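Local coordinates for regulatory protein BlaR1 (Bacillus licheniformis, PDB 1NRF) that senses beta-lactam antibiotics at the cell surface through its penicillin-binding C-terminal domain, the part held here, and probably relays the signal to the cytoplasm after acylation of a serine, at residues A[36-41]-A[160-165]; A[167-172]-A[216-221]; A[187-190]-A[196-199]. All coordinates share one frame; numbering follows the deposited sequence.

Interaction 1 (A[36-41]-A[160-165]); sequences GFVLFN and EQVNIL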
loop_
_atom_site.group_PDB
_atom_site.type_symbol
_atom_site.label_atom_id
_atom_site.label_comp_id
_atom_site.label_asym_id
_atom_site.label_seq_id
_atom_site.Cartn_x
_atom_site.Cartn_y
_atom_site.Cartn_z
ATOM N N GLY A 36 4.896 12.470 5.246
ATOM C CA GLY A 36 3.545 12.909 5.501
ATOM C C GLY A 36 2.663 11.854 6.115
ATOM O O GLY A 36 3.022 10.674 6.191
ATOM N N PHE A 37 1.486 12.294 6.547
ATOM C CA PHE A 37 0.518 11.416 7.171
ATOM C C PHE A 37 -0.901 11.833 6.799
ATOM O O PHE A 37 -1.300 12.982 7.008
ATOM C CB PHE A 37 0.693 11.470 8.687
ATOM C CG PHE A 37 -0.356 10.726 9.448
ATOM C CD1 PHE A 37 -0.320 9.338 9.538
ATOM C CD2 PHE A 37 -1.377 11.416 10.099
ATOM C CE1 PHE A 37 -1.286 8.643 10.273
ATOM C CE2 PHE A 37 -2.346 10.738 10.833
ATOM C CZ PHE A 37 -2.301 9.348 10.922
ATOM N N VAL A 38 -1.649 10.898 6.226
ATOM C CA VAL A 38 -3.031 11.144 5.871
ATOM C C VAL A 38 -3.897 10.102 6.566
ATOM O O VAL A 38 -3.667 8.898 6.428
ATOM C CB VAL A 38 -3.286 11.020 4.355
ATOM C CG1 VAL A 38 -4.731 11.359 4.051
ATOM C CG2 VAL A 38 -2.360 11.941 3.579
ATOM N N LEU A 39 -4.873 10.568 7.337
ATOM C CA LEU A 39 -5.813 9.676 8.005
ATOM C C LEU A 39 -7.226 10.100 7.597
ATOM O O LEU A 39 -7.509 11.296 7.491
ATOM C CB LEU A 39 -5.665 9.778 9.512
ATOM C CG LEU A 39 -6.743 9.054 10.318
ATOM C CD1 LEU A 39 -6.431 7.560 10.378
ATOM C CD2 LEU A 39 -6.796 9.644 11.718
ATOM N N PHE A 40 -8.108 9.134 7.353
ATOM C CA PHE A 40 -9.480 9.449 6.970
ATOM C C PHE A 40 -10.530 8.758 7.832
ATOM O O PHE A 40 -10.601 7.525 7.876
ATOM C CB PHE A 40 -9.727 9.102 5.497
ATOM C CG PHE A 40 -11.124 9.430 5.019
ATOM C CD1 PHE A 40 -12.052 8.412 4.771
ATOM C CD2 PHE A 40 -11.518 10.756 4.838
ATOM C CE1 PHE A 40 -13.352 8.715 4.351
ATOM C CE2 PHE A 40 -12.811 11.067 4.420
ATOM C CZ PHE A 40 -13.734 10.040 4.176
ATOM N N ASN A 41 -11.342 9.571 8.511
ATOM C CA ASN A 41 -12.419 9.084 9.371
ATOM C C ASN A 41 -13.699 8.993 8.530
ATOM O O ASN A 41 -14.285 10.010 8.168
ATOM C CB ASN A 41 -12.631 10.051 10.541
ATOM C CG ASN A 41 -13.562 9.494 11.606
ATOM O OD1 ASN A 41 -14.564 8.845 11.295
ATOM N ND2 ASN A 41 -13.244 9.761 12.872
ATOM N N GLU A 160 -4.005 10.221 -2.363
ATOM C CA GLU A 160 -4.627 9.388 -3.385
ATOM C C GLU A 160 -4.697 7.939 -2.899
ATOM O O GLU A 160 -5.682 7.241 -3.129
ATOM C CB GLU A 160 -3.838 9.472 -4.689
ATOM C CG GLU A 160 -4.203 10.666 -5.566
ATOM C CD GLU A 160 -3.272 10.829 -6.776
ATOM O OE1 GLU A 160 -3.647 11.557 -7.712
ATOM O OE2 GLU A 160 -2.164 10.245 -6.792
ATOM N N GLN A 161 -3.650 7.493 -2.222
ATOM C CA GLN A 161 -3.614 6.136 -1.686
ATOM C C GLN A 161 -4.841 5.895 -0.787
ATOM O O GLN A 161 -5.562 4.910 -0.964
ATOM C CB GLN A 161 -2.330 5.918 -0.868
ATOM C CG GLN A 161 -1.030 5.878 -1.664
ATOM C CD GLN A 161 -0.655 4.471 -2.134
ATOM O OE1 GLN A 161 0.523 4.168 -2.339
ATOM N NE2 GLN A 161 -1.656 3.617 -2.315
ATOM N N VAL A 162 -5.070 6.797 0.172
ATOM C CA VAL A 162 -6.206 6.688 1.093
ATOM C C VAL A 162 -7.536 6.637 0.350
ATOM O O VAL A 162 -8.366 5.761 0.612
ATOM C CB VAL A 162 -6.247 7.882 2.119
ATOM C CG1 VAL A 162 -7.614 7.953 2.797
ATOM C CG2 VAL A 162 -5.142 7.716 3.186
ATOM N N ASN A 163 -7.739 7.553 -0.595
ATOM C CA ASN A 163 -9.000 7.579 -1.327
ATOM C C ASN A 163 -9.261 6.311 -2.125
ATOM O O ASN A 163 -10.388 5.815 -2.138
ATOM C CB ASN A 163 -9.086 8.809 -2.249
ATOM C CG ASN A 163 -9.129 10.124 -1.475
ATOM O OD1 ASN A 163 -9.623 10.181 -0.350
ATOM N ND2 ASN A 163 -8.623 11.183 -2.081
ATOM N N ILE A 164 -8.232 5.773 -2.785
ATOM C CA ILE A 164 -8.437 4.563 -3.576
ATOM C C ILE A 164 -8.511 3.323 -2.677
ATOM O O ILE A 164 -9.194 2.355 -3.007
ATOM C CB ILE A 164 -7.346 4.412 -4.707
ATOM C CG1 ILE A 164 -7.878 3.485 -5.805
ATOM C CG2 ILE A 164 -6.018 3.899 -4.139
ATOM C CD1 ILE A 164 -6.979 3.408 -7.047
ATOM N N LEU A 165 -7.828 3.358 -1.534
ATOM C CA LEU A 165 -7.898 2.240 -0.596
ATOM C C LEU A 165 -9.345 2.101 -0.104
ATOM O O LEU A 165 -9.811 0.985 0.127
ATOM C CB LEU A 165 -6.968 2.459 0.598
ATOM C CG LEU A 165 -5.583 1.804 0.576
ATOM C CD1 LEU A 165 -4.728 2.348 1.713
ATOM C CD2 LEU A 165 -5.725 0.298 0.703
#
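Val-38 and Val-162 mark the closest approach of strand 36-41 to helix 160-165, with their CA atoms 7.3 Å apart and no hydrogen bond joining the two backbones. No hydrogen bond crosses the contact at all; the side chains meet through carbon atoms, and on the helix side the contact rests on one valine whose two methyl groups are shared between two strand residues. Val-162 CG2 lies 3.8 Å from Val-38 CG1, the valines crossing at an oblique angle, and it also comes up beside Val-38 O. The other methyl reaches the next residue on the same side of the strand: Val-162 CG1 is 3.6 Å from Phe-40 CB. With CG1 anti to the backbone N (chi1 165°) and CG2 beside that N, the isopropyl fork spreads over both neighbours at once. Phe-40 is touched most closely at CB; its ring, with CG anti to the backbone N, has the same methyl obliquely beside it and runs on to Tyr-47 and Lys-166.

All three touching residues are buried. Val-162 reaches beyond this strand to Phe-227 and Ala-229 of the adjoining strand 225-234, and Val-38 also touches Pro-158 and Leu-159 in the first turn of the helix. On another side of the helix, Gln-161 OE1 is hydrogen-bonded to Thr-64 OG1, next along the chain from the presumed acylated serine, Ser-63. A helix packed on the central, largely antiparallel sheet, as helix 158-170 is here, belongs to the penicillin-binding transpeptidase fold, the fold of this sensor domain.

Interaction 2 (A[167-172]-A[216-221]); sequences KFYDNE and IGYVET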
loop_
_atom_site.group_PDB
_atom_site.type_symbol
_atom_site.label_atom_id
_atom_site.label_comp_id
_atom_site.label_asym_id
_atom_site.label_seq_id
_atom_site.Cartn_x
_atom_site.Cartn_y
_atom_site.Cartn_z
ATOM N N LYS A 167 -12.045 3.053 -1.860
ATOM C CA LYS A 167 -12.794 2.543 -3.010
ATOM C C LYS A 167 -12.638 1.021 -3.102
ATOM O O LYS A 167 -13.550 0.311 -3.531
ATOM C CB LYS A 167 -12.298 3.184 -4.312
ATOM C CG LYS A 167 -12.825 4.579 -4.540
ATOM C CD LYS A 167 -12.838 4.893 -6.009
ATOM C CE LYS A 167 -13.372 6.288 -6.254
ATOM N NZ LYS A 167 -12.499 7.309 -5.614
ATOM N N PHE A 168 -11.463 0.532 -2.708
ATOM C CA PHE A 168 -11.184 -0.897 -2.722
ATOM C C PHE A 168 -11.965 -1.592 -1.605
ATOM O O PHE A 168 -12.645 -2.597 -1.830
ATOM C CB PHE A 168 -9.686 -1.141 -2.527
ATOM C CG PHE A 168 -9.371 -2.484 -1.939
ATOM C CD1 PHE A 168 -9.092 -2.613 -0.584
ATOM C CD2 PHE A 168 -9.393 -3.626 -2.733
ATOM C CE1 PHE A 168 -8.842 -3.857 -0.028
ATOM C CE2 PHE A 168 -9.146 -4.871 -2.185
ATOM C CZ PHE A 168 -8.869 -4.987 -0.828
ATOM N N TYR A 169 -11.845 -1.038 -0.405
ATOM C CA TYR A 169 -12.511 -1.556 0.777
ATOM C C TYR A 169 -14.019 -1.616 0.565
ATOM O O TYR A 169 -14.644 -2.644 0.833
ATOM C CB TYR A 169 -12.194 -0.651 1.970
ATOM C CG TYR A 169 -12.766 -1.129 3.280
ATOM C CD1 TYR A 169 -12.110 -2.106 4.033
ATOM C CD2 TYR A 169 -13.979 -0.629 3.755
ATOM C CE1 TYR A 169 -12.649 -2.576 5.226
ATOM C CE2 TYR A 169 -14.531 -1.093 4.949
ATOM C CZ TYR A 169 -13.859 -2.066 5.679
ATOM O OH TYR A 169 -14.395 -2.531 6.859
ATOM N N ASP A 170 -14.594 -0.507 0.094
ATOM C CA ASP A 170 -16.036 -0.405 -0.166
ATOM C C ASP A 170 -16.442 -1.117 -1.451
ATOM O O ASP A 170 -17.618 -1.407 -1.667
ATOM C CB ASP A 170 -16.474 1.058 -0.299
ATOM C CG ASP A 170 -16.327 1.838 0.988
ATOM O OD1 ASP A 170 -16.101 1.214 2.046
ATOM O OD2 ASP A 170 -16.454 3.081 0.933
ATOM N N ASN A 171 -15.458 -1.368 -2.306
ATOM C CA ASN A 171 -15.680 -2.028 -3.581
ATOM C C ASN A 171 -16.522 -1.170 -4.532
ATOM O O ASN A 171 -17.487 -1.647 -5.134
ATOM C CB ASN A 171 -16.352 -3.387 -3.376
ATOM C CG ASN A 171 -16.292 -4.257 -4.618
ATOM O OD1 ASN A 171 -16.993 -5.272 -4.721
ATOM N ND2 ASN A 171 -15.444 -3.869 -5.571
ATOM N N GLU A 172 -16.153 0.100 -4.657
ATOM C CA GLU A 172 -16.841 1.013 -5.562
ATOM C C GLU A 172 -16.385 0.696 -6.990
ATOM O O GLU A 172 -16.946 1.188 -7.956
ATOM C CB GLU A 172 -16.502 2.465 -5.210
ATOM C CG GLU A 172 -16.923 2.854 -3.795
ATOM C CD GLU A 172 -16.374 4.208 -3.355
ATOM O OE1 GLU A 172 -16.628 5.211 -4.063
ATOM O OE2 GLU A 172 -15.692 4.266 -2.301
ATOM N N ILE A 216 0.592 2.059 4.025
ATOM C CA ILE A 216 -0.798 2.412 3.819
ATOM C C ILE A 216 -1.662 1.283 4.342
ATOM O O ILE A 216 -1.179 0.180 4.559
ATOM C CB ILE A 216 -1.104 2.626 2.308
ATOM C CG1 ILE A 216 -1.075 1.283 1.556
ATOM C CG2 ILE A 216 -0.078 3.573 1.712
ATOM C CD1 ILE A 216 -1.402 1.403 0.073
ATOM N N GLY A 217 -2.942 1.567 4.543
ATOM C CA GLY A 217 -3.845 0.552 5.037
ATOM C C GLY A 217 -5.015 1.169 5.771
ATOM O O GLY A 217 -5.334 2.342 5.591
ATOM N N TYR A 218 -5.670 0.377 6.606
ATOM C CA TYR A 218 -6.806 0.887 7.345
ATOM C C TYR A 218 -7.031 0.142 8.660
ATOM O O TYR A 218 -6.456 -0.919 8.913
ATOM C CB TYR A 218 -8.058 0.833 6.457
ATOM C CG TYR A 218 -8.193 -0.461 5.703
ATOM C CD1 TYR A 218 -8.796 -1.572 6.291
ATOM C CD2 TYR A 218 -7.650 -0.603 4.423
ATOM C CE1 TYR A 218 -8.852 -2.797 5.625
ATOM C CE2 TYR A 218 -7.697 -1.822 3.755
ATOM C CZ TYR A 218 -8.298 -2.913 4.359
ATOM O OH TYR A 218 -8.328 -4.123 3.716
ATOM N N VAL A 219 -7.841 0.744 9.515
ATOM C CA VAL A 219 -8.175 0.145 10.795
ATOM C C VAL A 219 -9.684 -0.033 10.824
ATOM O O VAL A 219 -10.445 0.914 10.568
ATOM C CB VAL A 219 -7.751 1.043 11.979
ATOM C CG1 VAL A 219 -8.257 0.446 13.287
ATOM C CG2 VAL A 219 -6.231 1.177 12.017
ATOM N N GLU A 220 -10.119 -1.249 11.115
ATOM C CA GLU A 220 -11.542 -1.515 11.183
ATOM C C GLU A 220 -11.985 -1.644 12.628
ATOM O O GLU A 220 -11.473 -2.493 13.362
ATOM C CB GLU A 220 -11.875 -2.806 10.448
ATOM C CG GLU A 220 -11.282 -2.880 9.069
ATOM C CD GLU A 220 -11.446 -4.244 8.460
ATOM O OE1 GLU A 220 -12.532 -4.520 7.907
ATOM O OE2 GLU A 220 -10.486 -5.041 8.551
ATOM N N THR A 221 -12.923 -0.794 13.037
ATOM C CA THR A 221 -13.461 -0.868 14.390
ATOM C C THR A 221 -14.880 -1.435 14.289
ATOM O O THR A 221 -15.337 -1.830 13.204
ATOM C CB THR A 221 -13.502 0.515 15.105
ATOM O OG1 THR A 221 -14.446 1.384 14.456
ATOM C CG2 THR A 221 -12.100 1.155 15.115
HETATM O O HOH W 1 -15.075 -1.644 9.898
#
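Tyr-169 reaches from the last turn of its helix to a carboxylate on the strand and meets it from the less usual side: its OH donates a 2.9 Å hydrogen bond to Glu-220 OE1 on the anti side, 18° out of the carboxylate plane. The phenol ring and the carboxylate stand almost perpendicular, and OE1 lies at the edge of the ring, 3.3 Å from Tyr-169 CE1. Water 1 gives the same phenol oxygen a second partner, donating to Tyr-169 OH at 3.2 Å and making a weak bond to Thr-221 O.

Nearer the backbone, the same tyrosine forms an edge-to-face pair with Tyr-218. The edge of Tyr-169 is directed at the face of Tyr-218, with ring centroids 5.1 Å apart and planes at 63°; Tyr-169 CD1 sits over the rim of that face, 3.7 Å from Tyr-218 CE1. Tyr-218 holds its ring between the backbone N and the carbonyl carbon (chi1 45°), a crowded position that places it against the Tyr-169 edge. The far end of this ring serves Phe-168, whose CE1 is 3.8 Å from Tyr-218 OH, with the oxygen near the plane of the phenylalanine ring and at its edge.

Just past these aromatics the helix stops in a Schellman motif: Asn-171, with positive phi, is the C-prime residue, and Glu-172 N bonds to Lys-167 O at 2.8 Å. Lys-184 of helix 177-187 makes a cation-pi interaction with Tyr-169 and a hydrogen bond to Tyr-169 O, while Phe-227 packs edge-to-face with the same ring. Tyr-218 also touches Ser-198 of strand 195-205 and Lys-184 and Ile-187; the end of helix 158-170 thus packs against both helix 177-187 and strands 211-220 and 225-234.

Interaction 3 (A[187-190]-A[196-199]); sequences IRLE and VLSG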
loop_
_atom_site.group_PDB
_atom_site.type_symbol
_atom_site.label_atom_id
_atom_site.label_comp_id
_atom_site.label_asym_id
_atom_site.label_seq_id
_atom_site.Cartn_x
_atom_site.Cartn_y
_atom_site.Cartn_z
ATOM N N ILE A 187 -3.572 -8.824 3.405
ATOM C CA ILE A 187 -2.944 -7.706 4.099
ATOM C C ILE A 187 -3.394 -7.478 5.548
ATOM O O ILE A 187 -2.923 -6.552 6.203
ATOM C CB ILE A 187 -3.164 -6.413 3.325
ATOM C CG1 ILE A 187 -4.662 -6.136 3.225
ATOM C CG2 ILE A 187 -2.535 -6.532 1.941
ATOM C CD1 ILE A 187 -4.997 -4.776 2.706
ATOM N N ARG A 188 -4.310 -8.306 6.043
ATOM C CA ARG A 188 -4.777 -8.181 7.424
ATOM C C ARG A 188 -3.578 -8.537 8.298
ATOM O O ARG A 188 -3.049 -9.640 8.194
ATOM C CB ARG A 188 -5.924 -9.162 7.678
ATOM C CG ARG A 188 -6.804 -8.833 8.871
ATOM C CD ARG A 188 -7.897 -9.876 9.040
ATOM N NE ARG A 188 -8.575 -10.193 7.778
ATOM C CZ ARG A 188 -9.412 -9.385 7.132
ATOM N NH1 ARG A 188 -9.967 -9.777 5.992
ATOM N NH2 ARG A 188 -9.706 -8.188 7.621
ATOM N N LEU A 189 -3.152 -7.616 9.156
ATOM C CA LEU A 189 -1.982 -7.849 10.010
ATOM C C LEU A 189 -2.206 -8.313 11.452
ATOM O O LEU A 189 -1.625 -9.310 11.878
ATOM C CB LEU A 189 -1.116 -6.595 10.045
ATOM C CG LEU A 189 -0.543 -6.192 8.692
ATOM C CD1 LEU A 189 0.079 -4.802 8.787
ATOM C CD2 LEU A 189 0.476 -7.237 8.251
ATOM N N GLU A 190 -3.021 -7.574 12.200
ATOM C CA GLU A 190 -3.299 -7.889 13.601
ATOM C C GLU A 190 -4.725 -7.541 14.014
ATOM O O GLU A 190 -5.489 -6.953 13.252
ATOM C CB GLU A 190 -2.356 -7.111 14.521
ATOM C CG GLU A 190 -0.895 -7.467 14.418
ATOM C CD GLU A 190 -0.081 -6.917 15.581
ATOM O OE1 GLU A 190 -0.406 -7.240 16.746
ATOM O OE2 GLU A 190 0.883 -6.167 15.335
ATOM N N VAL A 196 -9.156 -4.199 13.981
ATOM C CA VAL A 196 -8.372 -5.013 13.059
ATOM C C VAL A 196 -7.489 -4.118 12.193
ATOM O O VAL A 196 -7.980 -3.207 11.531
ATOM C CB VAL A 196 -9.266 -5.838 12.116
ATOM C CG1 VAL A 196 -8.399 -6.639 11.176
ATOM C CG2 VAL A 196 -10.169 -6.761 12.915
ATOM N N LEU A 197 -6.190 -4.394 12.199
ATOM C CA LEU A 197 -5.238 -3.629 11.413
ATOM C C LEU A 197 -4.875 -4.325 10.100
ATOM O O LEU A 197 -4.518 -5.501 10.091
ATOM C CB LEU A 197 -3.955 -3.407 12.208
ATOM C CG LEU A 197 -2.871 -2.570 11.517
ATOM C CD1 LEU A 197 -3.339 -1.118 11.453
ATOM C CD2 LEU A 197 -1.545 -2.668 12.281
ATOM N N SER A 198 -4.983 -3.587 8.999
ATOM C CA SER A 198 -4.627 -4.079 7.672
ATOM C C SER A 198 -3.639 -3.042 7.124
ATOM O O SER A 198 -3.781 -1.845 7.407
ATOM C CB SER A 198 -5.857 -4.149 6.753
ATOM O OG SER A 198 -6.752 -5.186 7.128
ATOM N N GLY A 199 -2.643 -3.494 6.362
ATOM C CA GLY A 199 -1.672 -2.576 5.800
ATOM C C GLY A 199 -0.620 -3.224 4.921
ATOM O O GLY A 199 -0.543 -4.448 4.813
#
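Ile-187 enters the pairing through its carbonyl, which accepts Gly-199 N at 3.1 Å and also has Ser-198 CA-H close by. Arg-188 and Ser-198 form an antiparallel non-hydrogen-bonded pair. Arg-188 CG lies 3.6 Å from Val-196 CG1, and a bend at chi3 (-47°) brings the edge of the guanidinium to that methyl; NH1 makes a salt bridge with Asp-185.

The strands then fall out of step in a classic beta bulge, with Leu-189 and Glu-190 both opposite Leu-197. This bulge lies in the hairpin of strands 188-192 and 195-205 at one margin of the sheet, and the second strand runs on into Lys-200, which probably begins the KTG-type motif of this family.

Leu-189 N gives Leu-197 O a short bond of 2.7 Å, while Leu-189 CD1 leans over Gly-199, 3.9 Å from its N. Glu-190 N adds a weak bond to the same oxygen at 3.3 Å. In return, Leu-197 N donates to Glu-190 O at 2.9 Å, and the Glu-190 carboxylate heads away from the partner strand.

In the fold
Interactions 1 and 2 use successive parts of helix 158-170, their centres about 10 Å apart: Leu-165 CD1 comes within 3.4 Å of Gly-217 N, so the helix segment of the first also packs on the strand of the second. Interaction 3 lies farther toward the sheet margin, its centre about 11 Å from that of interaction 2 and 16 Å from that of interaction 1. It is nested in the loop closed by interaction 2 and joined to it by two probable hydrogen bonds, Glu-220 N to Val-196 O (2.9 Å) and Tyr-218 N to Ser-198 O (3.0 Å). It also approaches the presumed acylation site: the side chain of Ile-187 is about 10 Å from that of Ser-63.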